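PDB 3DZM: hypothetical conserved protein from Thermus thermophilus, which is of unknown function but is a major outer membrane protein that folds as a beta-barrel and binds a calcium ion. Local coordinates for residues A[73-78]-A[114-119]; A[84-89]-A[105-110]; A[157-162]-A[202-207]. All coordinates share one frame; numbering follows the deposited sequence.

Contact 1 of 3, residues A[73-78]-A[114-119]; sequences GKFSEW and GGYTDP. With CA (calcium ion), chain D.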
loop_
_atom_site.group_PDB
_atom_site.type_symbol
_atom_site.label_atom_id
_atom_site.label_comp_id
_atom_site.label_asym_id
_atom_site.label_seq_id
_atom_site.Cartn_x
_atom_site.Cartn_y
_atom_site.Cartn_z
ATOM N N GLY A 73 26.537 -7.829 8.345
ATOM C CA GLY A 73 27.058 -6.841 7.408
ATOM C C GLY A 73 26.526 -5.428 7.586
ATOM O O GLY A 73 26.876 -4.530 6.827
ATOM N N LYS A 74 25.666 -5.233 8.580
ATOM C CA LYS A 74 25.184 -3.901 8.937
ATOM C C LYS A 74 24.395 -3.189 7.789
ATOM O O LYS A 74 24.364 -1.959 7.689
ATOM C CB LYS A 74 26.352 -3.080 9.524
ATOM C CG LYS A 74 26.114 -1.580 9.752
ATOM C CD LYS A 74 24.867 -1.245 10.581
ATOM C CE LYS A 74 24.276 0.113 10.155
ATOM N NZ LYS A 74 23.651 0.104 8.783
ATOM N N PHE A 75 23.719 -3.989 6.962
ATOM C CA PHE A 75 22.913 -3.492 5.845
ATOM C C PHE A 75 21.618 -2.798 6.284
ATOM O O PHE A 75 20.984 -3.222 7.244
ATOM C CB PHE A 75 22.568 -4.645 4.909
ATOM C CG PHE A 75 23.757 -5.429 4.457
ATOM C CD1 PHE A 75 24.910 -4.785 4.031
ATOM C CD2 PHE A 75 23.731 -6.813 4.447
ATOM C CE1 PHE A 75 26.010 -5.501 3.617
ATOM C CE2 PHE A 75 24.838 -7.544 4.025
ATOM C CZ PHE A 75 25.975 -6.885 3.612
ATOM N N SER A 76 21.226 -1.742 5.561
ATOM C CA SER A 76 19.991 -0.989 5.826
ATOM C C SER A 76 18.881 -1.445 4.900
ATOM O O SER A 76 19.010 -1.311 3.697
ATOM C CB SER A 76 20.190 0.509 5.572
ATOM O OG SER A 76 21.273 1.052 6.303
ATOM N N GLU A 77 17.791 -1.962 5.464
ATOM C CA GLU A 77 16.626 -2.354 4.689
ATOM C C GLU A 77 15.646 -1.199 4.616
ATOM O O GLU A 77 15.536 -0.392 5.540
ATOM C CB GLU A 77 15.949 -3.564 5.317
ATOM C CG GLU A 77 14.809 -4.175 4.496
ATOM C CD GLU A 77 14.340 -5.542 5.036
ATOM O OE1 GLU A 77 15.150 -6.279 5.658
ATOM O OE2 GLU A 77 13.162 -5.890 4.818
ATOM N N TRP A 78 14.931 -1.113 3.504
ATOM C CA TRP A 78 13.915 -0.092 3.350
ATOM C C TRP A 78 12.833 -0.692 2.409
ATOM O O TRP A 78 13.120 -1.577 1.618
ATOM C CB TRP A 78 14.571 1.182 2.781
ATOM C CG TRP A 78 15.020 0.945 1.392
ATOM C CD1 TRP A 78 16.212 0.394 0.982
ATOM C CD2 TRP A 78 14.239 1.139 0.208
ATOM N NE1 TRP A 78 16.232 0.285 -0.396
ATOM C CE2 TRP A 78 15.033 0.730 -0.891
ATOM C CE3 TRP A 78 12.951 1.630 -0.033
ATOM C CZ2 TRP A 78 14.573 0.797 -2.202
ATOM C CZ3 TRP A 78 12.512 1.716 -1.330
ATOM C CH2 TRP A 78 13.318 1.288 -2.398
ATOM N N GLY A 114 11.611 -2.080 -2.502
ATOM C CA GLY A 114 12.551 -1.928 -1.407
ATOM C C GLY A 114 13.825 -2.682 -1.684
ATOM O O GLY A 114 14.116 -3.040 -2.812
ATOM N N GLY A 115 14.574 -2.943 -0.632
ATOM C CA GLY A 115 15.832 -3.658 -0.722
ATOM C C GLY A 115 16.730 -3.187 0.402
ATOM O O GLY A 115 16.242 -2.759 1.448
ATOM N N TYR A 116 18.040 -3.251 0.190
ATOM C CA TYR A 116 18.992 -2.808 1.203
ATOM C C TYR A 116 20.160 -2.004 0.630
ATOM O O TYR A 116 20.475 -2.086 -0.559
ATOM C CB TYR A 116 19.519 -4.002 1.985
ATOM C CG TYR A 116 20.270 -4.967 1.127
ATOM C CD1 TYR A 116 21.661 -4.939 1.077
ATOM C CD2 TYR A 116 19.596 -5.901 0.346
ATOM C CE1 TYR A 116 22.368 -5.821 0.275
ATOM C CE2 TYR A 116 20.295 -6.791 -0.463
ATOM C CZ TYR A 116 21.683 -6.741 -0.485
ATOM O OH TYR A 116 22.385 -7.614 -1.270
ATOM N N THR A 117 20.786 -1.207 1.486
ATOM C CA THR A 117 21.997 -0.517 1.099
ATOM C C THR A 117 23.104 -0.992 1.992
ATOM O O THR A 117 22.870 -1.545 3.070
ATOM C CB THR A 117 21.911 1.008 1.211
ATOM O OG1 THR A 117 21.958 1.395 2.588
ATOM C CG2 THR A 117 20.646 1.525 0.549
ATOM N N ASP A 118 24.317 -0.756 1.520
ATOM C CA ASP A 118 25.503 -1.252 2.167
ATOM C C ASP A 118 26.348 -0.068 2.654
ATOM O O ASP A 118 27.341 0.293 2.013
ATOM C CB ASP A 118 26.244 -2.130 1.168
ATOM C CG ASP A 118 27.629 -2.475 1.612
ATOM O OD1 ASP A 118 27.798 -2.912 2.769
ATOM O OD2 ASP A 118 28.545 -2.308 0.786
ATOM N N PRO A 119 25.941 0.546 3.793
ATOM C CA PRO A 119 26.579 1.751 4.340
ATOM C C PRO A 119 27.927 1.402 4.958
ATOM O O PRO A 119 28.666 2.296 5.357
ATOM C CB PRO A 119 25.593 2.213 5.429
ATOM C CG PRO A 119 24.363 1.380 5.254
ATOM C CD PRO A 119 24.848 0.091 4.667
HETATM CA CA CA D . 12.668 -7.225 7.164
#
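The indole of Trp-78 lies with one face against the backbone of Gly-114 and Gly-115. Gly-114 CA sits 3.4 Å from the centroid of the six-membered ring of Trp-78, only 10° off its normal, a CH-pi contact. The CG of Trp-78 stands between its backbone N and carbonyl carbon (chi1 68°), and this turns the ring across onto the neighbouring strand. With an alanine at Trp-78, the two glycines would probably lose their aromatic cover and a gap would open over their backbone. The Phe-75 ring has Gly-73 C over one face and Tyr-116 CE1 over the other. Asp-118 OD1 comes to its edge, near the ring plane, 3.3 Å from Phe-75 CE1. The Phe-75 and Tyr-116 rings meet obliquely, their planes 43° apart.

These residues belong to the open end of an antiparallel hairpin of strands 76-90 and 100-117. Ser-76 and Trp-78 form hydrogen-bonded pairs with Thr-117 and Gly-115. Trp-78 N reaches Gly-115 O at 2.9 Å. Between them, Glu-77 and Tyr-116 form a non-hydrogen-bonded pair, with both side chains on the face away from the indole. The extended Glu-77 chain carries OE2 to the calcium ion at 2.7 Å. Asp-52, Leu-54 and Asp-56 supply the other protein ligands. Trp-66 NE1 and Lys-70 hold Glu-77 OE1, which probably limits rotation of the carboxylate.

Contact 2 of 3, residues A[84-89]-A[105-110]; sequences LSLDVL and FGVRYN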
loop_
_atom_site.group_PDB
_atom_site.type_symbol
_atom_site.label_atom_id
_atom_site.label_comp_id
_atom_site.label_asym_id
_atom_site.label_seq_id
_atom_site.Cartn_x
_atom_site.Cartn_y
_atom_site.Cartn_z
ATOM N N LEU A 84 -2.591 3.296 -5.785
ATOM C CA LEU A 84 -3.651 4.059 -6.431
ATOM C C LEU A 84 -4.883 3.232 -6.314
ATOM O O LEU A 84 -4.872 2.035 -6.584
ATOM C CB LEU A 84 -3.331 4.312 -7.895
ATOM C CG LEU A 84 -2.490 5.567 -8.074
ATOM C CD1 LEU A 84 -1.166 5.341 -7.419
ATOM C CD2 LEU A 84 -2.301 5.882 -9.518
ATOM N N SER A 85 -5.952 3.866 -5.883
ATOM C CA SER A 85 -7.174 3.138 -5.623
ATOM C C SER A 85 -8.436 3.877 -6.129
ATOM O O SER A 85 -8.496 5.094 -6.175
ATOM C CB SER A 85 -7.269 2.812 -4.122
ATOM O OG SER A 85 -8.110 3.758 -3.501
ATOM N N LEU A 86 -9.435 3.106 -6.527
ATOM C CA LEU A 86 -10.751 3.624 -6.842
ATOM C C LEU A 86 -11.795 2.809 -6.084
ATOM O O LEU A 86 -11.773 1.586 -6.146
ATOM C CB LEU A 86 -11.028 3.535 -8.341
ATOM C CG LEU A 86 -12.487 3.884 -8.629
ATOM C CD1 LEU A 86 -12.670 5.390 -8.741
ATOM C CD2 LEU A 86 -12.952 3.201 -9.878
ATOM N N ASP A 87 -12.688 3.493 -5.361
ATOM C CA ASP A 87 -13.731 2.848 -4.572
ATOM C C ASP A 87 -15.092 3.358 -4.970
ATOM O O ASP A 87 -15.304 4.553 -5.045
ATOM C CB ASP A 87 -13.629 3.164 -3.071
ATOM C CG ASP A 87 -12.286 2.897 -2.483
ATOM O OD1 ASP A 87 -11.610 1.973 -2.943
ATOM O OD2 ASP A 87 -11.912 3.605 -1.528
ATOM N N VAL A 88 -16.034 2.445 -5.165
ATOM C CA VAL A 88 -17.440 2.799 -5.216
ATOM C C VAL A 88 -17.999 2.616 -3.818
ATOM O O VAL A 88 -17.825 1.552 -3.235
ATOM C CB VAL A 88 -18.188 1.910 -6.225
ATOM C CG1 VAL A 88 -19.748 2.086 -6.133
ATOM C CG2 VAL A 88 -17.612 2.148 -7.632
ATOM N N LEU A 89 -18.622 3.674 -3.288
ATOM C CA LEU A 89 -19.237 3.710 -1.959
ATOM C C LEU A 89 -20.741 3.759 -2.072
ATOM O O LEU A 89 -21.259 4.453 -2.909
ATOM C CB LEU A 89 -18.812 4.985 -1.240
ATOM C CG LEU A 89 -17.315 5.258 -1.210
ATOM C CD1 LEU A 89 -17.006 6.687 -1.548
ATOM C CD2 LEU A 89 -16.811 4.916 0.166
ATOM N N PHE A 105 -16.456 -1.161 -2.244
ATOM C CA PHE A 105 -15.555 -2.089 -2.912
ATOM C C PHE A 105 -14.709 -1.352 -3.964
ATOM O O PHE A 105 -15.099 -0.324 -4.507
ATOM C CB PHE A 105 -16.346 -3.198 -3.584
ATOM C CG PHE A 105 -17.186 -2.721 -4.700
ATOM C CD1 PHE A 105 -16.748 -2.838 -6.016
ATOM C CD2 PHE A 105 -18.422 -2.133 -4.448
ATOM C CE1 PHE A 105 -17.536 -2.379 -7.065
ATOM C CE2 PHE A 105 -19.231 -1.671 -5.498
ATOM C CZ PHE A 105 -18.780 -1.787 -6.806
ATOM N N GLY A 106 -13.553 -1.882 -4.282
ATOM C CA GLY A 106 -12.806 -1.239 -5.331
ATOM C C GLY A 106 -11.632 -1.993 -5.910
ATOM O O GLY A 106 -11.291 -3.100 -5.517
ATOM N N VAL A 107 -10.990 -1.326 -6.845
ATOM C CA VAL A 107 -9.829 -1.812 -7.557
ATOM C C VAL A 107 -8.580 -1.013 -7.076
ATOM O O VAL A 107 -8.686 0.133 -6.651
ATOM C CB VAL A 107 -10.127 -1.654 -9.074
ATOM C CG1 VAL A 107 -10.045 -0.190 -9.470
ATOM C CG2 VAL A 107 -9.226 -2.500 -9.910
ATOM N N ARG A 108 -7.408 -1.632 -7.088
ATOM C CA ARG A 108 -6.157 -0.952 -6.658
ATOM C C ARG A 108 -5.019 -1.217 -7.632
ATOM O O ARG A 108 -4.989 -2.248 -8.318
ATOM C CB ARG A 108 -5.633 -1.482 -5.319
ATOM C CG ARG A 108 -6.460 -1.238 -4.120
ATOM C CD ARG A 108 -7.753 -1.980 -4.190
ATOM N NE ARG A 108 -8.798 -0.979 -4.028
ATOM C CZ ARG A 108 -9.536 -0.912 -2.948
ATOM N NH1 ARG A 108 -10.456 0.005 -2.815
ATOM N NH2 ARG A 108 -9.334 -1.810 -2.013
ATOM N N TYR A 109 -4.077 -0.281 -7.677
ATOM C CA TYR A 109 -2.814 -0.495 -8.376
ATOM C C TYR A 109 -1.698 -0.090 -7.433
ATOM O O TYR A 109 -1.616 1.063 -7.019
ATOM C CB TYR A 109 -2.747 0.295 -9.695
ATOM C CG TYR A 109 -3.975 0.140 -10.551
ATOM C CD1 TYR A 109 -3.998 -0.782 -11.581
ATOM C CD2 TYR A 109 -5.150 0.908 -10.312
ATOM C CE1 TYR A 109 -5.149 -0.935 -12.387
ATOM C CE2 TYR A 109 -6.306 0.757 -11.105
ATOM C CZ TYR A 109 -6.287 -0.167 -12.139
ATOM O OH TYR A 109 -7.374 -0.365 -12.941
ATOM N N ASN A 110 -0.857 -1.048 -7.078
ATOM C CA ASN A 110 0.246 -0.808 -6.160
ATOM C C ASN A 110 1.632 -0.813 -6.775
ATOM O O ASN A 110 1.987 -1.674 -7.600
ATOM C CB ASN A 110 0.224 -1.862 -5.077
ATOM C CG ASN A 110 1.048 -1.476 -3.877
ATOM O OD1 ASN A 110 0.675 -0.600 -3.117
ATOM N ND2 ASN A 110 2.155 -2.151 -3.684
#
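Val-107 O accepts two N-H groups. Leu-86 N reaches it across the strands at 3.1 Å, in a nearly straight bond of 172°. Arg-108 NE turns back to the same oxygen at 2.9 Å, but that bond is weak. The Arg-108 chain is bent at chi2 (66°) and again at chi3, which folds the guanidinium back along its own strand. Its edge is then turned to Asp-87 OD1. Asp-87 and Arg-108 form a salt bridge, with carboxylate and guanidinium planes 67° apart, though the exact place of both groups is doubtful. Asp-87 OD2 has a second partner in Arg-43.

The pairing lies in the turn-proximal half of the antiparallel hairpin of strands 76-90 and 100-117, part of the barrel wall. Side chains alternate along it. Asp-87 and Arg-108 share a face with Ser-85, whose CB lies 4.1 Å from Arg-108 NE. The other face carries Leu-84, Leu-86, Val-88, Phe-105, Val-107 and Tyr-109, as suits a surface turned to lipid. There the Phe-105 ring lies beside Val-88, its CZ 3.8 Å from Val-88 CB. Leu-86 CB packs on Val-107 CG1 at 4.0 Å. Leu-84 and Tyr-109 exchange two backbone bonds, each 2.7 Å between N and O.

Contact 3 of 3, residues A[157-162]-A[202-207]; sequences LGVDYY and WVLKLR. With C8E ((hydroxyethyloxy)tri(ethyloxy)octane), chain F; C8E ((hydroxyethyloxy)tri(ethyloxy)octane), chain E.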
loop_
_atom_site.group_PDB
_atom_site.type_symbol
_atom_site.label_atom_id
_atom_site.label_comp_id
_atom_site.label_asym_id
_atom_site.label_seq_id
_atom_site.Cartn_x
_atom_site.Cartn_y
_atom_site.Cartn_z
ATOM N N LEU A 157 -11.741 1.247 7.531
ATOM C CA LEU A 157 -11.198 -0.102 7.641
ATOM C C LEU A 157 -11.499 -0.949 6.406
ATOM O O LEU A 157 -12.659 -1.087 6.013
ATOM C CB LEU A 157 -11.770 -0.808 8.857
ATOM C CG LEU A 157 -11.166 -2.154 9.280
ATOM C CD1 LEU A 157 -11.474 -2.389 10.723
ATOM C CD2 LEU A 157 -11.676 -3.298 8.438
ATOM N N GLY A 158 -10.457 -1.509 5.796
ATOM C CA GLY A 158 -10.652 -2.391 4.664
ATOM C C GLY A 158 -9.589 -3.440 4.500
ATOM O O GLY A 158 -8.613 -3.460 5.233
ATOM N N VAL A 159 -9.794 -4.346 3.551
ATOM C CA VAL A 159 -8.823 -5.418 3.255
ATOM C C VAL A 159 -8.683 -5.463 1.754
ATOM O O VAL A 159 -9.679 -5.290 1.023
ATOM C CB VAL A 159 -9.277 -6.793 3.822
ATOM C CG1 VAL A 159 -8.424 -7.904 3.265
ATOM C CG2 VAL A 159 -9.312 -6.804 5.426
ATOM N N ASP A 160 -7.447 -5.599 1.280
ATOM C CA ASP A 160 -7.179 -5.623 -0.169
ATOM C C ASP A 160 -6.435 -6.893 -0.441
ATOM O O ASP A 160 -5.633 -7.340 0.391
ATOM C CB ASP A 160 -6.284 -4.462 -0.618
ATOM C CG ASP A 160 -6.977 -3.116 -0.562
ATOM O OD1 ASP A 160 -8.205 -3.148 -0.480
ATOM O OD2 ASP A 160 -6.299 -2.035 -0.594
ATOM N N TYR A 161 -6.674 -7.465 -1.609
ATOM C CA TYR A 161 -5.867 -8.582 -2.058
ATOM C C TYR A 161 -5.118 -8.209 -3.340
ATOM O O TYR A 161 -5.713 -7.663 -4.260
ATOM C CB TYR A 161 -6.721 -9.819 -2.317
ATOM C CG TYR A 161 -5.879 -10.942 -2.856
ATOM C CD1 TYR A 161 -5.016 -11.642 -2.017
ATOM C CD2 TYR A 161 -5.893 -11.275 -4.206
ATOM C CE1 TYR A 161 -4.232 -12.640 -2.485
ATOM C CE2 TYR A 161 -5.092 -12.306 -4.695
ATOM C CZ TYR A 161 -4.274 -12.979 -3.822
ATOM O OH TYR A 161 -3.472 -13.998 -4.268
ATOM N N TYR A 162 -3.827 -8.534 -3.406
ATOM C CA TYR A 162 -3.029 -8.328 -4.626
ATOM C C TYR A 162 -2.557 -9.608 -5.312
ATOM O O TYR A 162 -2.048 -10.531 -4.682
ATOM C CB TYR A 162 -1.824 -7.434 -4.337
ATOM C CG TYR A 162 -2.201 -6.002 -4.030
ATOM C CD1 TYR A 162 -2.386 -5.085 -5.056
ATOM C CD2 TYR A 162 -2.400 -5.570 -2.717
ATOM C CE1 TYR A 162 -2.728 -3.783 -4.789
ATOM C CE2 TYR A 162 -2.745 -4.253 -2.442
ATOM C CZ TYR A 162 -2.907 -3.372 -3.487
ATOM O OH TYR A 162 -3.242 -2.072 -3.259
ATOM N N TRP A 202 -2.150 -9.978 1.076
ATOM C CA TRP A 202 -3.310 -9.491 1.806
ATOM C C TRP A 202 -2.912 -8.260 2.602
ATOM O O TRP A 202 -1.863 -8.241 3.245
ATOM C CB TRP A 202 -3.847 -10.557 2.754
ATOM C CG TRP A 202 -4.453 -11.740 2.090
ATOM C CD1 TRP A 202 -3.846 -12.935 1.851
ATOM C CD2 TRP A 202 -5.786 -11.853 1.587
ATOM N NE1 TRP A 202 -4.714 -13.794 1.231
ATOM C CE2 TRP A 202 -5.918 -13.165 1.056
ATOM C CE3 TRP A 202 -6.884 -10.987 1.541
ATOM C CZ2 TRP A 202 -7.110 -13.630 0.466
ATOM C CZ3 TRP A 202 -8.092 -11.462 0.973
ATOM C CH2 TRP A 202 -8.179 -12.765 0.441
ATOM N N VAL A 203 -3.723 -7.217 2.540
ATOM C CA VAL A 203 -3.373 -6.007 3.256
ATOM C C VAL A 203 -4.561 -5.542 4.078
ATOM O O VAL A 203 -5.626 -5.281 3.528
ATOM C CB VAL A 203 -2.890 -4.862 2.284
ATOM C CG1 VAL A 203 -2.330 -3.651 3.074
ATOM C CG2 VAL A 203 -1.854 -5.377 1.309
ATOM N N LEU A 204 -4.372 -5.456 5.393
ATOM C CA LEU A 204 -5.301 -4.736 6.273
ATOM C C LEU A 204 -5.128 -3.213 6.205
ATOM O O LEU A 204 -4.034 -2.698 6.355
ATOM C CB LEU A 204 -5.078 -5.172 7.706
ATOM C CG LEU A 204 -6.133 -4.736 8.707
ATOM C CD1 LEU A 204 -7.467 -5.367 8.387
ATOM C CD2 LEU A 204 -5.693 -5.121 10.096
ATOM N N LYS A 205 -6.209 -2.493 5.984
ATOM C CA LYS A 205 -6.142 -1.042 5.925
ATOM C C LYS A 205 -6.963 -0.489 7.066
ATOM O O LYS A 205 -8.156 -0.809 7.195
ATOM C CB LYS A 205 -6.690 -0.496 4.594
ATOM C CG LYS A 205 -7.058 0.991 4.629
ATOM C CD LYS A 205 -8.318 1.277 3.814
ATOM C CE LYS A 205 -8.238 0.726 2.404
ATOM N NZ LYS A 205 -9.144 1.485 1.470
ATOM N N LEU A 206 -6.321 0.347 7.873
ATOM C CA LEU A 206 -6.933 0.980 9.039
ATOM C C LEU A 206 -6.483 2.459 9.163
ATOM O O LEU A 206 -5.349 2.738 9.555
ATOM C CB LEU A 206 -6.526 0.162 10.245
ATOM C CG LEU A 206 -7.055 0.434 11.651
ATOM C CD1 LEU A 206 -8.516 0.828 11.660
ATOM C CD2 LEU A 206 -6.824 -0.820 12.460
ATOM N N ARG A 207 -7.343 3.406 8.776
ATOM C CA ARG A 207 -6.947 4.818 8.782
ATOM C C ARG A 207 -7.924 5.747 9.509
ATOM O O ARG A 207 -9.128 5.526 9.436
ATOM C CB ARG A 207 -6.739 5.345 7.362
ATOM C CG ARG A 207 -5.548 4.808 6.640
ATOM C CD ARG A 207 -5.399 5.500 5.277
ATOM N NE ARG A 207 -4.339 4.914 4.457
ATOM C CZ ARG A 207 -4.547 4.221 3.341
ATOM N NH1 ARG A 207 -5.784 4.028 2.894
ATOM N NH2 ARG A 207 -3.515 3.712 2.671
HETATM C C1 C8E F . -10.839 -9.770 -2.593
HETATM C C2 C8E F . -11.143 -11.156 -3.207
HETATM C C3 C8E F . -10.121 -11.747 -4.205
HETATM C C4 C8E F . -9.959 -13.272 -4.068
HETATM C C5 C8E F . -8.524 -13.793 -3.817
HETATM C C6 C8E F . -8.242 -15.246 -4.261
HETATM C C7 C8E F . -6.770 -15.520 -4.616
HETATM C C8 C8E F . -6.542 -16.570 -5.721
HETATM O O9 C8E F . -5.499 -16.232 -6.637
HETATM C C10 C8E F . -4.217 -16.054 -6.038
HETATM C C11 C8E F . -3.114 -15.528 -6.988
HETATM O O12 C8E F . -2.122 -14.727 -6.328
HETATM C C13 C8E F . -0.855 -15.345 -6.107
HETATM C C14 C8E F . -0.251 -15.044 -4.722
HETATM O O15 C8E F . 0.941 -14.269 -4.826
HETATM C C16 C8E F . 2.014 -14.578 -3.938
HETATM C C17 C8E F . 2.038 -13.692 -2.682
HETATM O O18 C8E F . 3.228 -13.792 -1.907
HETATM C C19 C8E F . 3.881 -12.533 -1.763
HETATM C C20 C8E F . 5.152 -12.550 -0.896
HETATM O O21 C8E F . 6.299 -12.209 -1.670
HETATM C C1 C8E E . -6.955 -10.326 8.367
HETATM C C2 C8E E . -6.691 -10.670 6.895
HETATM C C3 C8E E . -5.375 -11.424 6.661
HETATM C C4 C8E E . -5.607 -12.868 6.187
HETATM C C5 C8E E . -4.437 -13.479 5.407
HETATM C C6 C8E E . -3.555 -14.472 6.182
HETATM C C7 C8E E . -2.139 -13.940 6.435
HETATM C C8 C8E E . -1.888 -12.649 5.647
HETATM O O9 C8E E . -0.539 -12.443 5.241
HETATM C C10 C8E E . -0.389 -12.550 3.831
HETATM C C11 C8E E . 0.823 -11.782 3.303
HETATM O O12 C8E E . 0.447 -10.493 2.857
HETATM C C13 C8E E . 1.545 -9.595 2.789
HETATM C C14 C8E E . 1.129 -8.138 3.013
HETATM O O15 C8E E . 1.892 -7.580 4.068
HETATM C C16 C8E E . 1.413 -6.323 4.499
HETATM C C17 C8E E . 1.760 -5.248 3.466
HETATM O O18 C8E E . 3.002 -4.628 3.752
HETATM C C19 C8E E . 4.102 -5.385 3.308
HETATM C C20 C8E E . 3.944 -5.579 1.805
HETATM O O21 C8E E . 4.516 -4.502 1.113
HETATM O O HOH W 1 -10.090 -1.648 0.792
HETATM O O HOH W 2 -7.148 0.685 -0.754
#
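Tyr-161 turns an edge toward the face of Trp-202, in an edge-to-face pair with planes 53° apart. Tyr-161 CD1 comes to 3.5 Å from Trp-202 CE2. The CG of Tyr-161 is directed opposite its own backbone N (chi1 177°), which swings the ring so that CD1 comes over the indole; the backbone sets CB over the same face. At the indole edge, Val-159 CG1 touches Trp-202 CE3 at 3.9 Å. Val-159 CG2 packs on Leu-204 CD1 at 3.8 Å.

Detergent forms the next layer. One C8E molecule lies over a face of the Tyr-161 ring. The second covers the indole face opposite Tyr-161, and its O12 accepts a bond from Trp-202 N at 3.2 Å.

The backbone beneath is antiparallel, with two-way bonds between Gly-158 and Lys-205 and between Asp-160 and Val-203. On the reverse face, a water joins Asp-160 OD2 (2.9 Å) to Lys-205 NZ (3.1 Å). Asp-160 also has Arg-108 and Tyr-20 as partners, and Lys-205 NZ is bonded to Tyr-104 OH. Such alternation, mainly polar residues on one face and apolar and aromatic ones on the other, is characteristic of an outer membrane beta-barrel wall, and the detergent probably stands where lipid would lie.

From the N terminus, the chain first enters contact 1 at 73-78, just after helix 66-73. It then runs down strand 76-90 through 84-89. Strand 100-117 returns through 105-110, which closes contact 2, and its end at 114-119 closes contact 1. Contact 2 is therefore nested inside contact 1, on the same hairpin, with centres about 32 Å apart. Contact 3 follows in series. Its loop from 157-162 to 202-207 holds the Cys-166 to Cys-184 disulfide and helix 190-196, and it joins strand 151-172 to the last strand. Contacts 2 and 3 meet through side chains: Arg-108 pairs with Asp-160, and Asn-110 packs against Tyr-162.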